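Local coordinates for serine racemase (Enterococcus faecalis, PDB 4ECL), which belongs to the alanine racemase family, pairing a TIM-barrel-type domain with a C-terminal beta domain, and forms the cytoplasmic part of VanTG, at residues Ile282-Cys294 against Ala353-Arg367. Sequence-based numbering, arbitrary orientation.
Sequences IGYADGFPRNLSC and AESITNELLSRMGHR
Arg367 takes hold of the Asp286 carboxylate side-on, NE reaching OD1 at 3.0 Å and NH2 reaching OD2 at 3.0 Å. Both oxygens lie close to the guanidinium plane, yet both nitrogens come from above the carboxylate plane, so the two flat groups are turned 41° apart. The arginine chain leaves extended and bends at chi3 (63°), which swings its NE edge onto the aspartate. Gly283 N donates almost straight to OD2 on its anti lone pair; Arg6 forms a further salt bridge to the same oxygen. Arg367 NH2 has a second acid in Asp315. Beside this ion pair the backbones join: Gly365 N donates to Asp286 O at 2.8 Å, and a water links Ala285 O to Arg367 N. Gly287, at positive phi, brings its CA to 3.5 Å from Arg363 O in a CA-H...O contact. A second water bridges Gly287 O and Leu360 O. Farther along, the Pro289 ring crosses the Leu360 side chain at about a right angle, Pro289 CG 3.6 Å from Leu360 CD1. At the far end the Asn291 amide, with CG between backbone N and carbonyl carbon (chi1 67°), sends ND2 to Ala353 O (2.7 Å) with the acceptor tilted from the amide plane, and Leu292 CD2 lies 3.7 Å from Ala353 CB. Within the alanine racemase C-terminal family region, the contact thus ties the loop between strands 275-280 and 298-301 to the turns flanking helix 357-362 and to Leu360 on it. Two arginines at the buried Asp286 probably favour an ionised carboxylate; Arg367, whose NH1 pairs with Glu68 of the second subunit, connects this site to the subunit interface.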
# COMPACT_ATOMS: atom_id res chain seq x y z
N ILE A 282 8.85 -11.26 -2.34
CA ILE A 282 7.78 -10.39 -1.89
C ILE A 282 8.27 -9.58 -0.70
O ILE A 282 8.94 -10.10 0.19
CB ILE A 282 6.51 -11.16 -1.52
CG1 ILE A 282 5.37 -10.19 -1.19
CG2 ILE A 282 6.75 -12.08 -0.33
CD1 ILE A 282 4.06 -10.93 -0.82
N GLY A 283 7.95 -8.29 -0.70
CA GLY A 283 8.37 -7.41 0.38
C GLY A 283 7.28 -6.45 0.83
O GLY A 283 6.10 -6.62 0.49
N TYR A 284 7.67 -5.42 1.58
CA TYR A 284 6.67 -4.51 2.12
C TYR A 284 6.03 -3.63 1.05
O TYR A 284 4.87 -3.27 1.16
CB TYR A 284 7.17 -3.72 3.34
CG TYR A 284 8.46 -2.94 3.14
CD1 TYR A 284 8.49 -1.77 2.39
CD2 TYR A 284 9.64 -3.35 3.75
CE1 TYR A 284 9.66 -1.05 2.23
CE2 TYR A 284 10.82 -2.63 3.60
CZ TYR A 284 10.82 -1.48 2.83
OH TYR A 284 11.99 -0.78 2.68
N ALA A 285 6.75 -3.34 -0.03
CA ALA A 285 6.14 -2.60 -1.14
C ALA A 285 4.99 -3.37 -1.78
O ALA A 285 4.13 -2.79 -2.44
CB ALA A 285 7.17 -2.23 -2.18
N ASP A 286 4.97 -4.68 -1.58
CA ASP A 286 3.88 -5.50 -2.10
C ASP A 286 2.73 -5.52 -1.09
O ASP A 286 1.72 -6.17 -1.30
CB ASP A 286 4.35 -6.93 -2.40
CG ASP A 286 5.40 -6.97 -3.48
OD1 ASP A 286 5.05 -6.82 -4.67
OD2 ASP A 286 6.59 -7.19 -3.14
N GLY A 287 2.90 -4.81 0.02
CA GLY A 287 1.86 -4.72 1.02
C GLY A 287 1.95 -5.78 2.10
O GLY A 287 1.03 -5.96 2.88
N PHE A 288 3.06 -6.50 2.15
CA PHE A 288 3.27 -7.42 3.25
C PHE A 288 4.04 -6.64 4.33
O PHE A 288 5.23 -6.37 4.17
CB PHE A 288 4.02 -8.67 2.77
CG PHE A 288 3.97 -9.82 3.73
CD1 PHE A 288 2.78 -10.49 3.97
CD2 PHE A 288 5.12 -10.25 4.39
CE1 PHE A 288 2.73 -11.55 4.85
CE2 PHE A 288 5.08 -11.31 5.27
CZ PHE A 288 3.88 -11.96 5.51
N PRO A 289 3.36 -6.26 5.41
CA PRO A 289 3.85 -5.29 6.40
C PRO A 289 5.23 -5.60 6.98
O PRO A 289 5.48 -6.70 7.45
CB PRO A 289 2.80 -5.37 7.52
CG PRO A 289 1.57 -5.91 6.86
CD PRO A 289 2.05 -6.83 5.79
N ARG A 290 6.11 -4.61 6.96
CA ARG A 290 7.46 -4.77 7.48
C ARG A 290 7.49 -5.17 8.97
O ARG A 290 8.43 -5.82 9.41
CB ARG A 290 8.26 -3.50 7.26
CG ARG A 290 9.73 -3.64 7.56
CD ARG A 290 10.51 -2.37 7.22
NE ARG A 290 11.92 -2.55 7.53
CZ ARG A 290 12.47 -2.25 8.71
NH1 ARG A 290 11.73 -1.75 9.69
NH2 ARG A 290 13.77 -2.45 8.89
N ASN A 291 6.47 -4.81 9.74
CA ASN A 291 6.46 -5.16 11.16
C ASN A 291 6.21 -6.66 11.42
O ASN A 291 6.23 -7.12 12.55
CB ASN A 291 5.51 -4.27 11.96
CG ASN A 291 4.05 -4.50 11.60
OD1 ASN A 291 3.71 -5.44 10.89
ND2 ASN A 291 3.17 -3.63 12.10
N LEU A 292 5.97 -7.41 10.35
CA LEU A 292 5.96 -8.87 10.45
C LEU A 292 7.39 -9.47 10.51
O LEU A 292 7.55 -10.69 10.61
CB LEU A 292 5.18 -9.48 9.29
CG LEU A 292 3.70 -9.10 9.27
CD1 LEU A 292 2.98 -9.66 8.04
CD2 LEU A 292 3.05 -9.58 10.56
N SER A 293 8.40 -8.60 10.45
CA SER A 293 9.80 -9.01 10.46
C SER A 293 10.18 -9.87 11.67
O SER A 293 9.51 -9.85 12.70
CB SER A 293 10.72 -7.77 10.43
OG SER A 293 10.79 -7.17 9.14
N CYS A 294 11.26 -10.65 11.51
CA CYS A 294 11.92 -11.38 12.60
C CYS A 294 11.05 -12.33 13.42
O CYS A 294 11.02 -12.24 14.65
CB CYS A 294 12.60 -10.40 13.55
SG CYS A 294 13.32 -8.98 12.72
N ALA A 353 0.53 -8.27 12.78
CA ALA A 353 1.02 -6.99 12.27
C ALA A 353 0.52 -5.83 13.13
O ALA A 353 0.74 -4.67 12.78
CB ALA A 353 0.59 -6.80 10.83
N GLU A 354 -0.14 -6.17 14.24
CA GLU A 354 -0.76 -5.19 15.12
C GLU A 354 -1.68 -4.25 14.35
O GLU A 354 -1.67 -3.03 14.53
CB GLU A 354 0.30 -4.41 15.91
CG GLU A 354 0.96 -5.25 16.98
CD GLU A 354 1.82 -4.43 17.92
OE1 GLU A 354 2.43 -3.44 17.45
OE2 GLU A 354 1.88 -4.77 19.12
N SER A 355 -2.50 -4.85 13.50
CA SER A 355 -3.35 -4.11 12.59
C SER A 355 -4.74 -4.73 12.61
O SER A 355 -5.10 -5.43 13.56
CB SER A 355 -2.73 -4.15 11.19
OG SER A 355 -3.60 -3.62 10.20
N ILE A 356 -5.51 -4.47 11.58
CA ILE A 356 -6.81 -5.09 11.44
C ILE A 356 -6.95 -5.54 10.01
O ILE A 356 -6.30 -4.99 9.12
CB ILE A 356 -7.98 -4.12 11.75
CG1 ILE A 356 -7.84 -2.84 10.93
CG2 ILE A 356 -8.07 -3.82 13.24
CD1 ILE A 356 -9.13 -2.08 10.81
N THR A 357 -7.83 -6.50 9.80
CA THR A 357 -8.01 -7.12 8.50
C THR A 357 -8.24 -6.10 7.40
O THR A 357 -7.67 -6.21 6.32
CB THR A 357 -9.20 -8.08 8.54
OG1 THR A 357 -8.82 -9.26 9.25
CG2 THR A 357 -9.62 -8.46 7.13
N ASN A 358 -9.06 -5.09 7.70
CA ASN A 358 -9.46 -4.09 6.73
C ASN A 358 -8.22 -3.41 6.16
O ASN A 358 -8.11 -3.17 4.96
CB ASN A 358 -10.39 -3.02 7.36
CG ASN A 358 -11.65 -3.62 7.99
OD1 ASN A 358 -12.77 -3.17 7.72
ND2 ASN A 358 -11.48 -4.64 8.84
N GLU A 359 -7.27 -3.10 7.04
CA GLU A 359 -6.07 -2.39 6.62
C GLU A 359 -5.08 -3.31 5.90
O GLU A 359 -4.50 -2.93 4.88
CB GLU A 359 -5.39 -1.70 7.81
CG GLU A 359 -4.07 -1.02 7.44
CD GLU A 359 -3.27 -0.53 8.63
OE1 GLU A 359 -3.52 -0.96 9.77
OE2 GLU A 359 -2.36 0.30 8.41
N LEU A 360 -4.89 -4.51 6.43
CA LEU A 360 -3.97 -5.48 5.81
C LEU A 360 -4.38 -5.74 4.37
O LEU A 360 -3.56 -5.69 3.46
CB LEU A 360 -3.97 -6.79 6.59
CG LEU A 360 -3.06 -7.90 6.03
CD1 LEU A 360 -1.59 -7.51 6.18
CD2 LEU A 360 -3.36 -9.25 6.69
N LEU A 361 -5.67 -5.98 4.18
CA LEU A 361 -6.19 -6.38 2.88
C LEU A 361 -6.31 -5.24 1.89
O LEU A 361 -5.91 -5.37 0.74
CB LEU A 361 -7.55 -7.07 3.03
CG LEU A 361 -7.55 -8.43 3.74
CD1 LEU A 361 -8.83 -9.18 3.42
CD2 LEU A 361 -6.33 -9.27 3.36
N SER A 362 -6.88 -4.12 2.34
CA SER A 362 -7.05 -2.97 1.46
C SER A 362 -5.70 -2.40 1.03
O SER A 362 -5.61 -1.73 0.00
CB SER A 362 -7.91 -1.87 2.10
OG SER A 362 -7.23 -1.22 3.16
N ARG A 363 -4.65 -2.67 1.80
CA ARG A 363 -3.32 -2.17 1.45
C ARG A 363 -2.43 -3.20 0.75
O ARG A 363 -1.20 -3.08 0.76
CB ARG A 363 -2.59 -1.59 2.67
CG ARG A 363 -3.33 -0.41 3.32
CD ARG A 363 -2.54 0.16 4.50
NE ARG A 363 -1.21 0.63 4.10
CZ ARG A 363 -0.24 0.95 4.95
NH1 ARG A 363 -0.44 0.85 6.26
NH2 ARG A 363 0.93 1.37 4.48
N MSE A 364 -3.04 -4.22 0.15
CA MSE A 364 -2.27 -5.16 -0.67
C MSE A 364 -1.70 -4.35 -1.83
O MSE A 364 -2.40 -3.52 -2.41
CB MSE A 364 -3.17 -6.28 -1.17
CG MSE A 364 -3.49 -7.34 -0.11
SE MSE A 364 -1.91 -8.42 0.33
CE MSE A 364 -1.50 -7.86 2.14
N GLY A 365 -0.43 -4.59 -2.15
CA GLY A 365 0.27 -3.75 -3.11
C GLY A 365 -0.25 -3.92 -4.52
O GLY A 365 -0.64 -5.02 -4.93
N HIS A 366 -0.25 -2.83 -5.28
CA HIS A 366 -0.71 -2.85 -6.67
C HIS A 366 0.15 -3.72 -7.57
O HIS A 366 -0.30 -4.13 -8.64
CB HIS A 366 -0.77 -1.42 -7.24
CG HIS A 366 -1.36 -1.35 -8.61
ND1 HIS A 366 -0.63 -1.00 -9.72
CD2 HIS A 366 -2.62 -1.60 -9.05
CE1 HIS A 366 -1.41 -1.04 -10.79
NE2 HIS A 366 -2.62 -1.40 -10.41
N ARG A 367 1.38 -3.99 -7.14
CA ARG A 367 2.34 -4.79 -7.92
C ARG A 367 1.98 -6.28 -7.97
O ARG A 367 2.39 -7.00 -8.88
CB ARG A 367 3.76 -4.60 -7.36
CG ARG A 367 4.90 -5.16 -8.20
CD ARG A 367 6.28 -4.59 -7.77
NE ARG A 367 6.63 -4.95 -6.39
CZ ARG A 367 7.72 -4.53 -5.76
NH1 ARG A 367 8.60 -3.74 -6.38
NH2 ARG A 367 7.95 -4.91 -4.51
O HOH W 1 2.71 -2.73 -5.13
O HOH W 2 -1.15 -4.55 3.75